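PDB 3PPB: putative tetR family transcription regulator from Shewanella loihica, which probably binds DNA through an N-terminal helix-turn-helix and so regulates transcription, as other TetR-family proteins do. Local coordinates for residues Q84-L89 and A183-F188; R166-V169 and R174-Q177; K11-E16 and R37-A42; T30-I35 and T45-F50. One frame throughout, in Å; residues are numbered along the deposited sequence.

Contact 1: residues Q84-L89 and A183-F188; sequences QDAEQL and ASFALF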
# COMPACT_ATOMS: atom_id res chain seq x y z
N GLN A 84 -6.93 11.65 -21.88
CA GLN A 84 -6.15 10.78 -22.76
C GLN A 84 -4.75 10.61 -22.22
O GLN A 84 -4.24 9.49 -22.22
CB GLN A 84 -6.12 11.34 -24.18
CG GLN A 84 -5.45 10.42 -25.20
CD GLN A 84 -5.22 11.11 -26.53
OE1 GLN A 84 -4.81 12.28 -26.63
NE2 GLN A 84 -5.45 10.37 -27.60
N ASP A 85 -4.11 11.72 -21.77
CA ASP A 85 -2.75 11.68 -21.21
C ASP A 85 -2.73 10.89 -19.92
O ASP A 85 -1.82 10.07 -19.72
CB ASP A 85 -2.19 13.10 -20.96
CG ASP A 85 -2.02 13.99 -22.18
OD1 ASP A 85 -2.01 13.47 -23.31
OD2 ASP A 85 -1.91 15.22 -22.01
N ALA A 86 -3.75 11.12 -19.04
CA ALA A 86 -3.91 10.40 -17.77
C ALA A 86 -4.03 8.90 -18.04
O ALA A 86 -3.41 8.11 -17.34
CB ALA A 86 -5.13 10.91 -17.01
N GLU A 87 -4.77 8.51 -19.11
CA GLU A 87 -4.93 7.12 -19.53
C GLU A 87 -3.60 6.52 -19.98
O GLU A 87 -3.26 5.42 -19.54
CB GLU A 87 -5.98 7.03 -20.63
CG GLU A 87 -6.38 5.61 -20.97
CD GLU A 87 -7.45 5.60 -22.04
OE1 GLU A 87 -7.24 6.25 -23.09
OE2 GLU A 87 -8.52 5.00 -21.80
N GLN A 88 -2.85 7.23 -20.85
CA GLN A 88 -1.52 6.82 -21.32
C GLN A 88 -0.56 6.67 -20.13
O GLN A 88 0.20 5.71 -20.09
CB GLN A 88 -0.93 7.84 -22.31
CG GLN A 88 -1.60 8.00 -23.65
CD GLN A 88 -0.87 9.05 -24.48
OE1 GLN A 88 0.24 8.83 -24.98
NE2 GLN A 88 -1.46 10.25 -24.62
N LEU A 89 -0.59 7.64 -19.16
CA LEU A 89 0.30 7.58 -18.00
C LEU A 89 -0.03 6.40 -17.11
O LEU A 89 0.88 5.72 -16.64
CB LEU A 89 0.24 8.87 -17.18
CG LEU A 89 1.04 10.07 -17.74
CD1 LEU A 89 0.52 11.34 -17.18
CD2 LEU A 89 2.55 9.93 -17.46
N ALA A 183 -11.35 -1.29 -16.66
CA ALA A 183 -11.97 -1.12 -15.34
C ALA A 183 -10.99 -0.47 -14.38
O ALA A 183 -11.40 0.42 -13.63
CB ALA A 183 -12.44 -2.47 -14.81
N SER A 184 -9.70 -0.84 -14.45
CA SER A 184 -8.67 -0.26 -13.57
C SER A 184 -8.52 1.23 -13.83
O SER A 184 -8.46 1.98 -12.86
CB SER A 184 -7.33 -0.98 -13.67
OG SER A 184 -6.60 -0.61 -14.83
N PHE A 185 -8.48 1.67 -15.09
CA PHE A 185 -8.42 3.13 -15.37
C PHE A 185 -9.71 3.85 -14.91
O PHE A 185 -9.64 4.98 -14.40
CB PHE A 185 -8.18 3.44 -16.87
CG PHE A 185 -8.09 4.94 -17.13
CD1 PHE A 185 -7.05 5.70 -16.61
CD2 PHE A 185 -9.08 5.60 -17.87
CE1 PHE A 185 -6.99 7.09 -16.81
CE2 PHE A 185 -9.01 6.98 -18.08
CZ PHE A 185 -7.96 7.72 -17.56
N ALA A 186 -10.88 3.21 -15.10
CA ALA A 186 -12.17 3.79 -14.70
C ALA A 186 -12.18 4.09 -13.19
O ALA A 186 -12.56 5.20 -12.80
CB ALA A 186 -13.32 2.86 -15.08
N LEU A 187 -11.68 3.15 -12.35
CA LEU A 187 -11.61 3.35 -10.89
C LEU A 187 -10.69 4.50 -10.59
O LEU A 187 -11.02 5.33 -9.76
CB LEU A 187 -11.15 2.08 -10.15
CG LEU A 187 -12.19 0.94 -10.05
CD1 LEU A 187 -11.52 -0.39 -9.95
CD2 LEU A 187 -13.18 1.14 -8.88
N PHE A 188 -9.55 4.60 -11.31
CA PHE A 188 -8.56 5.66 -11.12
C PHE A 188 -9.13 7.05 -11.49
O PHE A 188 -9.08 7.97 -10.68
CB PHE A 188 -7.31 5.34 -11.95
CG PHE A 188 -6.26 6.42 -11.95
CD1 PHE A 188 -5.46 6.63 -10.82
CD2 PHE A 188 -6.02 7.19 -13.08
CE1 PHE A 188 -4.46 7.61 -10.84
CE2 PHE A 188 -5.04 8.19 -13.08
CZ PHE A 188 -4.27 8.39 -11.96
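Two helices face each other here, 82-99 and 178-192, and their backbones come nearest at Glu87 and Phe185, whose CA atoms lie 6.7 Å apart. Phe185 bridges that gap with its ring. Its CG stands anti to the backbone N (chi1 -179°), which sends the ring across onto the backbone of the other helix, where CE1 comes within 3.4 Å of Glu87 CA. Glu87 CB lies over one face of the ring, 3.9 Å from the centroid and 19° off the normal, a CH-pi contact displaced toward the rim. From there the extended glutamate chain crosses the phenylalanine at about a right angle. Its methylenes supply apolar surface, and the carboxylate continues beside the ring, OE2 4.0 Å from Phe185 CD2, its plane 48° from that of the ring; the residue is only partly buried, which suits a charged end. Both helices belong to the all-helical C-terminal domain of the TetR fold, far from the DNA-binding head. Ala86 C comes to 3.7 Å from Phe185 CE1, obliquely to the ring, and its methyl CB is 4.3 Å from the same atom; a methyl group is small enough to let an aromatic side chain settle against the helix backbone. Trp90, one turn beyond Ala86, meets Phe185 with ring planes neither parallel nor perpendicular and stacks with Phe188. Ala183, Ala186 and Leu187 pack on Tyr148 of the second subunit.

Contact 2: residues R166-V169 and R174-Q177; sequences RYFV and RWQQ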
# COMPACT_ATOMS: atom_id res chain seq x y z
N ARG A 166 -1.02 -4.67 -7.46
CA ARG A 166 -1.16 -5.83 -6.57
C ARG A 166 -2.08 -6.83 -7.27
O ARG A 166 -1.74 -7.99 -7.41
CB ARG A 166 -1.78 -5.39 -5.21
CG ARG A 166 -2.30 -6.52 -4.28
CD ARG A 166 -1.17 -7.19 -3.50
NE ARG A 166 -0.40 -8.10 -4.35
CZ ARG A 166 0.92 -8.02 -4.54
NH1 ARG A 166 1.64 -7.11 -3.91
NH2 ARG A 166 1.52 -8.87 -5.36
N TYR A 167 -3.24 -6.33 -7.76
CA TYR A 167 -4.26 -7.10 -8.47
C TYR A 167 -3.68 -7.79 -9.71
O TYR A 167 -3.89 -9.00 -9.89
CB TYR A 167 -5.42 -6.16 -8.87
CG TYR A 167 -6.58 -6.84 -9.57
CD1 TYR A 167 -7.50 -7.60 -8.85
CD2 TYR A 167 -6.74 -6.74 -10.95
CE1 TYR A 167 -8.57 -8.23 -9.49
CE2 TYR A 167 -7.79 -7.38 -11.59
CZ TYR A 167 -8.73 -8.09 -10.86
OH TYR A 167 -9.81 -8.69 -11.47
N PHE A 168 -2.97 -7.04 -10.58
CA PHE A 168 -2.47 -7.62 -11.80
C PHE A 168 -1.27 -8.54 -11.58
O PHE A 168 -1.10 -9.46 -12.36
CB PHE A 168 -2.17 -6.56 -12.85
CG PHE A 168 -3.44 -5.93 -13.41
CD1 PHE A 168 -4.38 -6.70 -14.09
CD2 PHE A 168 -3.68 -4.56 -13.29
CE1 PHE A 168 -5.54 -6.13 -14.62
CE2 PHE A 168 -4.86 -3.98 -13.80
CZ PHE A 168 -5.78 -4.77 -14.47
N VAL A 169 -0.50 -8.36 -10.50
CA VAL A 169 0.61 -9.27 -10.19
C VAL A 169 0.00 -10.57 -9.63
O VAL A 169 0.49 -11.66 -9.95
CB VAL A 169 1.66 -8.63 -9.25
CG1 VAL A 169 2.63 -9.68 -8.69
CG2 VAL A 169 2.41 -7.50 -9.98
N ARG A 174 -5.29 -11.60 -16.02
CA ARG A 174 -6.27 -10.51 -16.13
C ARG A 174 -5.66 -9.27 -16.77
O ARG A 174 -6.39 -8.49 -17.37
CB ARG A 174 -6.90 -10.20 -14.77
CG ARG A 174 -7.66 -11.41 -14.27
CD ARG A 174 -8.50 -11.12 -13.06
NE ARG A 174 -8.83 -12.36 -12.36
CZ ARG A 174 -9.61 -12.44 -11.30
NH1 ARG A 174 -10.19 -11.35 -10.80
NH2 ARG A 174 -9.85 -13.62 -10.74
N TRP A 175 -4.33 -9.10 -16.68
CA TRP A 175 -3.62 -7.97 -17.29
C TRP A 175 -3.71 -8.07 -18.83
O TRP A 175 -3.62 -7.07 -19.52
CB TRP A 175 -2.15 -7.91 -16.80
CG TRP A 175 -1.28 -6.92 -17.54
CD1 TRP A 175 -0.22 -7.22 -18.35
CD2 TRP A 175 -1.42 -5.48 -17.56
NE1 TRP A 175 0.32 -6.05 -18.87
CE2 TRP A 175 -0.42 -4.98 -18.43
CE3 TRP A 175 -2.33 -4.58 -16.98
CZ2 TRP A 175 -0.30 -3.61 -18.72
CZ3 TRP A 175 -2.19 -3.22 -17.26
CH2 TRP A 175 -1.18 -2.75 -18.11
N GLN A 176 -3.94 -9.29 -19.35
CA GLN A 176 -4.10 -9.56 -20.79
C GLN A 176 -5.53 -9.30 -21.25
O GLN A 176 -5.80 -9.38 -22.45
CB GLN A 176 -3.73 -11.03 -21.11
CG GLN A 176 -2.28 -11.42 -20.79
CD GLN A 176 -1.24 -10.52 -21.43
OE1 GLN A 176 -1.32 -10.15 -22.61
NE2 GLN A 176 -0.24 -10.13 -20.65
N GLN A 177 -6.45 -8.98 -20.31
CA GLN A 177 -7.86 -8.77 -20.63
C GLN A 177 -8.18 -7.28 -20.60
O GLN A 177 -8.16 -6.66 -19.55
CB GLN A 177 -8.76 -9.56 -19.66
CG GLN A 177 -8.57 -11.08 -19.77
CD GLN A 177 -9.13 -11.91 -18.63
OE1 GLN A 177 -9.70 -11.41 -17.65
NE2 GLN A 177 -8.99 -13.21 -18.72
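Phe168, Arg174 and Trp175 bury most of the surface in this contact. The ring of Phe168 is held between two aromatic neighbours: Tyr167 CD2 sits over one face and Trp175 CE3 over the opposite one, each about 3.8 Å above the plane. The tryptophan presents an edge, making a T-shaped pair with ring centroids 5.3 Å apart and planes at 69°. Phe168 also reaches the backbone of the loop, its CD1 lying 3.5 Å from Trp175 CA, so a flat, wholly apolar ring suits the place. The chain doubles back here: a short loop, helical in phi/psi at 174-176 but without the regular bonds, joins helices 150-170 and 178-192 of the C-terminal domain of the TetR fold. Arg174 reaches instead to Tyr167. Its chain is extended from CG to NE and crosses the tyrosine at about a right angle, so that NH1 gives a hydrogen bond to Tyr167 OH, 2.8 Å long and 162° at the hydrogen. The hydroxyl lies in the guanidinium plane, at its edge, and the phenol ring is turned 75° from that plane. Tyr167 OH is also hydrogen-bonded to Glu180 OE1, and arginine is long enough to reach the hydroxyl and pack on the same glutamate. The broad Trp175 can offer its edge to Phe168 while its side chain touches Leu94, Thr95 and Met98 of helix 82-99.

Contact 3: residues K11-E16 and R37-A42; sequences KQAILE and REAGVA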
# COMPACT_ATOMS: atom_id res chain seq x y z
N LYS A 11 29.52 0.64 -7.09
CA LYS A 11 28.30 1.27 -6.59
C LYS A 11 27.06 0.61 -7.18
O LYS A 11 26.12 0.37 -6.43
CB LYS A 11 28.31 2.78 -6.89
CG LYS A 11 27.53 3.61 -5.86
CD LYS A 11 27.37 5.05 -6.31
CE LYS A 11 26.49 5.85 -5.39
NZ LYS A 11 26.24 7.22 -5.93
N GLN A 12 27.08 0.25 -8.48
CA GLN A 12 25.93 -0.37 -9.16
C GLN A 12 25.69 -1.79 -8.67
O GLN A 12 24.53 -2.17 -8.52
CB GLN A 12 26.07 -0.36 -10.69
CG GLN A 12 24.79 -0.67 -11.48
CD GLN A 12 23.60 0.19 -11.14
OE1 GLN A 12 23.71 1.39 -10.81
NE2 GLN A 12 22.41 -0.39 -11.25
N ALA A 13 26.77 -2.57 -8.42
CA ALA A 13 26.67 -3.94 -7.89
C ALA A 13 26.00 -3.92 -6.51
O ALA A 13 25.16 -4.77 -6.23
CB ALA A 13 28.06 -4.57 -7.81
N ILE A 14 26.36 -2.91 -5.66
CA ILE A 14 25.79 -2.73 -4.32
C ILE A 14 24.30 -2.41 -4.44
O ILE A 14 23.48 -3.10 -3.83
CB ILE A 14 26.54 -1.65 -3.49
CG1 ILE A 14 27.97 -2.11 -3.13
CG2 ILE A 14 25.72 -1.28 -2.23
CD1 ILE A 14 29.00 -0.98 -2.89
N LEU A 15 23.94 -1.39 -5.26
CA LEU A 15 22.56 -0.96 -5.46
C LEU A 15 21.66 -2.10 -5.97
O LEU A 15 20.62 -2.35 -5.37
CB LEU A 15 22.51 0.24 -6.41
CG LEU A 15 22.90 1.57 -5.80
CD1 LEU A 15 23.31 2.56 -6.89
CD2 LEU A 15 21.78 2.15 -4.95
N GLU A 16 22.11 -2.83 -7.01
CA GLU A 16 21.41 -3.99 -7.61
C GLU A 16 21.24 -5.15 -6.62
O GLU A 16 20.20 -5.80 -6.61
CB GLU A 16 22.17 -4.50 -8.85
CG GLU A 16 21.96 -3.67 -10.10
CD GLU A 16 22.56 -4.25 -11.36
OE1 GLU A 16 22.55 -5.50 -11.51
OE2 GLU A 16 23.03 -3.46 -12.21
N ARG A 37 29.04 -8.90 0.34
CA ARG A 37 29.43 -10.22 -0.14
C ARG A 37 28.73 -10.58 -1.45
O ARG A 37 29.41 -10.91 -2.43
CB ARG A 37 29.12 -11.30 0.91
CG ARG A 37 29.62 -12.70 0.54
CD ARG A 37 29.30 -13.75 1.59
NE ARG A 37 27.86 -13.92 1.83
CZ ARG A 37 27.23 -13.47 2.90
NH1 ARG A 37 27.89 -12.80 3.84
NH2 ARG A 37 25.92 -13.67 3.04
N GLU A 38 27.38 -10.48 -1.47
CA GLU A 38 26.60 -10.80 -2.66
C GLU A 38 26.97 -9.86 -3.83
O GLU A 38 26.91 -10.30 -4.97
CB GLU A 38 25.10 -10.75 -2.36
CG GLU A 38 24.61 -11.80 -1.38
CD GLU A 38 24.35 -13.16 -1.98
OE1 GLU A 38 25.34 -13.87 -2.29
OE2 GLU A 38 23.16 -13.52 -2.14
N ALA A 39 27.40 -8.61 -3.55
CA ALA A 39 27.81 -7.65 -4.58
C ALA A 39 29.24 -7.92 -5.05
O ALA A 39 29.60 -7.57 -6.18
CB ALA A 39 27.68 -6.21 -4.07
N GLY A 40 30.02 -8.56 -4.18
CA GLY A 40 31.42 -8.87 -4.45
C GLY A 40 32.32 -7.70 -4.14
O GLY A 40 33.27 -7.43 -4.89
N VAL A 41 31.99 -6.95 -3.06
CA VAL A 41 32.77 -5.80 -2.58
C VAL A 41 33.11 -5.97 -1.10
O VAL A 41 32.40 -6.67 -0.38
CB VAL A 41 32.10 -4.41 -2.83
CG1 VAL A 41 31.98 -4.10 -4.32
CG2 VAL A 41 30.76 -4.27 -2.11
N ALA A 42 34.20 -5.32 -0.65
CA ALA A 42 34.60 -5.32 0.75
C ALA A 42 33.62 -4.43 1.51
O ALA A 42 33.14 -3.45 0.93
CB ALA A 42 36.02 -4.80 0.90
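The three-helix DNA-binding head of the TetR fold is held together partly by this contact, in which Ala13 and Ile14 of helix 10-24 meet Ala39 and Val41, at the end of the first helix of the predicted helix-turn-helix and in its turn. The backbones come close, Ala13 and Ala39 having their CA atoms 5.1 Å apart, an approach that suits alanine on both sides. The two methyl groups face each other with CB atoms 4.1 Å apart, and each also lies against the opposite main chain: Ala39 CB is 3.6 Å from Ala13 O, and Ala13 CB is 3.7 Å from Ala39 O. Gly40 then ends helix 32-39 as the C-prime residue of a Schellman motif, its positive phi of 84° being easiest for glycine. The chain turns there and brings Val41 back toward helix 10-24. Val41 CG2, placed between the backbone N and the carbonyl carbon (chi1 -65° for CG1), meets Ile14 CG1 at 3.7 Å, and the two branched side chains cross at about a right angle. Ile14 goes on to pack on Leu46, Phe50 and Leu56, which joins this pairing to the interior of the head. The side chains that meet are all apolar, and methyl groups also rest on the opposite main chain, so the fit probably depends mainly on shape and the exclusion of water.

Contact 4: residues T30-I35 and T45-F50; sequences TSTATI and TLFHHF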
# COMPACT_ATOMS: atom_id res chain seq x y z
N THR A 30 18.18 -7.83 6.31
CA THR A 30 19.38 -7.83 5.47
C THR A 30 20.52 -7.08 6.15
O THR A 30 20.36 -5.93 6.53
CB THR A 30 19.06 -7.18 4.11
OG1 THR A 30 18.05 -7.95 3.47
CG2 THR A 30 20.28 -7.05 3.21
N SER A 31 21.69 -7.72 6.26
CA SER A 31 22.85 -7.06 6.83
C SER A 31 23.70 -6.46 5.70
O SER A 31 23.69 -6.98 4.58
CB SER A 31 23.67 -8.03 7.68
OG SER A 31 24.52 -8.85 6.89
N THR A 32 24.48 -5.41 6.02
CA THR A 32 25.42 -4.77 5.09
C THR A 32 26.50 -5.77 4.64
O THR A 32 26.97 -5.67 3.50
CB THR A 32 26.05 -3.53 5.73
OG1 THR A 32 26.30 -3.80 7.09
CG2 THR A 32 25.16 -2.30 5.64
N ALA A 33 26.87 -6.75 5.52
CA ALA A 33 27.86 -7.81 5.22
C ALA A 33 27.35 -8.69 4.09
O ALA A 33 28.07 -8.93 3.12
CB ALA A 33 28.16 -8.65 6.47
N THR A 34 26.07 -9.11 4.18
CA THR A 34 25.40 -9.89 3.14
C THR A 34 25.38 -9.10 1.83
O THR A 34 25.74 -9.67 0.80
CB THR A 34 23.99 -10.29 3.56
OG1 THR A 34 24.05 -11.00 4.79
CG2 THR A 34 23.29 -11.14 2.52
N ILE A 35 25.01 -7.81 1.86
CA ILE A 35 24.95 -6.96 0.66
C ILE A 35 26.32 -6.91 -0.01
O ILE A 35 26.41 -7.19 -1.20
CB ILE A 35 24.43 -5.52 0.93
CG1 ILE A 35 23.01 -5.52 1.55
CG2 ILE A 35 24.48 -4.68 -0.37
CD1 ILE A 35 22.48 -4.10 2.09
N THR A 45 34.21 -0.74 1.19
CA THR A 45 33.76 -0.13 -0.07
C THR A 45 32.25 0.21 -0.00
O THR A 45 31.84 1.26 -0.53
CB THR A 45 34.05 -1.08 -1.23
OG1 THR A 45 35.42 -1.46 -1.19
CG2 THR A 45 33.72 -0.47 -2.58
N LEU A 46 31.44 -0.66 0.64
CA LEU A 46 30.01 -0.40 0.79
C LEU A 46 29.77 0.88 1.59
O LEU A 46 28.92 1.69 1.21
CB LEU A 46 29.28 -1.59 1.45
CG LEU A 46 27.74 -1.53 1.44
CD1 LEU A 46 27.17 -2.90 1.29
CD2 LEU A 46 27.18 -0.90 2.72
N PHE A 47 30.50 1.04 2.72
CA PHE A 47 30.31 2.19 3.61
C PHE A 47 30.86 3.49 3.02
O PHE A 47 30.37 4.55 3.40
CB PHE A 47 30.87 1.93 5.01
CG PHE A 47 29.99 0.96 5.75
CD1 PHE A 47 28.70 1.31 6.13
CD2 PHE A 47 30.42 -0.33 6.02
CE1 PHE A 47 27.87 0.40 6.78
CE2 PHE A 47 29.59 -1.24 6.68
CZ PHE A 47 28.32 -0.87 7.05
N HIS A 48 31.82 3.40 2.08
CA HIS A 48 32.36 4.57 1.39
C HIS A 48 31.25 5.25 0.58
O HIS A 48 30.98 6.43 0.80
CB HIS A 48 33.53 4.19 0.48
CG HIS A 48 33.98 5.29 -0.43
ND1 HIS A 48 34.67 6.40 0.05
CD2 HIS A 48 33.83 5.43 -1.77
CE1 HIS A 48 34.91 7.17 -1.00
NE2 HIS A 48 34.42 6.63 -2.12
N HIS A 49 30.58 4.49 -0.32
CA HIS A 49 29.48 5.01 -1.13
C HIS A 49 28.22 5.22 -0.29
O HIS A 49 27.50 6.19 -0.55
CB HIS A 49 29.16 4.06 -2.31
CG HIS A 49 30.31 3.84 -3.26
ND1 HIS A 49 30.86 2.57 -3.44
CD2 HIS A 49 30.97 4.71 -4.05
CE1 HIS A 49 31.82 2.72 -4.34
NE2 HIS A 49 31.93 3.99 -4.73
N PHE A 50 27.96 4.35 0.71
CA PHE A 50 26.74 4.47 1.52
C PHE A 50 27.08 4.38 3.02
O PHE A 50 27.23 3.26 3.53
CB PHE A 50 25.69 3.42 1.10
CG PHE A 50 25.43 3.37 -0.39
CD1 PHE A 50 24.59 4.30 -1.00
CD2 PHE A 50 26.04 2.40 -1.19
CE1 PHE A 50 24.35 4.25 -2.38
CE2 PHE A 50 25.80 2.36 -2.57
CZ PHE A 50 24.95 3.28 -3.16
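Leu46 and Phe47, side by side on helix 43-49, reach over to helix 32-39 and take Thr32 from two directions. With CG anti to the backbone N (chi1 -170°), Leu46 points its isobutyl group across the gap and divides it between two partners. Its CD1 slips in beside the helix backbone, 3.5 Å from Thr32 O and 3.6 Å from Ile35 CG2, while CD2 lies 3.8 Å from the methyl CG2 of Thr32. The forked end of leucine suits this place because each methyl meets a different side chain. Both Thr32 and Ile35 cross the leucine at about a right angle. The CG2 branch of Ile35 does the touching on that residue, and Leu56 of helix 53-74 packs against the same isoleucine. Phe47 approaches Thr32 from nearer the surface. The far corner of its ring, CZ, is 3.6 Å from Thr32 OG1 and 3.7 Å from both CB and CG2; the threonine meets the ring obliquely. Leu46 CD2 also lies over the centre of one face of Phe47, 4.2 Å above the plane. Threonine suits a partly exposed place: its methyl packs on Leu46 and Phe47, and its hydroxyl oxygen also lies against the ring corner. At the start of helix 32-39, Ser31 holds the N-cap position, and its OG shares a 3.0 Å hydrogen bond with Thr34 OG1. Two short helices packed across a tight turn in this way form the helix-turn-helix, predicted here at residues 31-50, whose second helix is in TetR-family regulators the DNA-recognition helix.

How the contacts relate
Contacts 3 and 4 belong to the probable DNA-binding head and contacts 1 and 2 to the C-terminal domain; the centres of contacts 1 and 3 are 38 Å apart, on opposite sides of the chain's centre. Contacts 3 and 4, 8 Å apart between centres, share helix 32-39, alternate along the chain and touch, Ile14 CG2 lying 3.7 Å from Phe50 CE2. Contact 2 is nested inside the loop closed by contact 1; their centres are 15 Å apart, and Ser184 CB meets Phe168 CE2 at 3.9 Å. Both touch the second subunit, and the side chains of Ala86 and Trp175 each lie about 4 Å from bound tetraethylene glycol, probably from the crystallisation liquor.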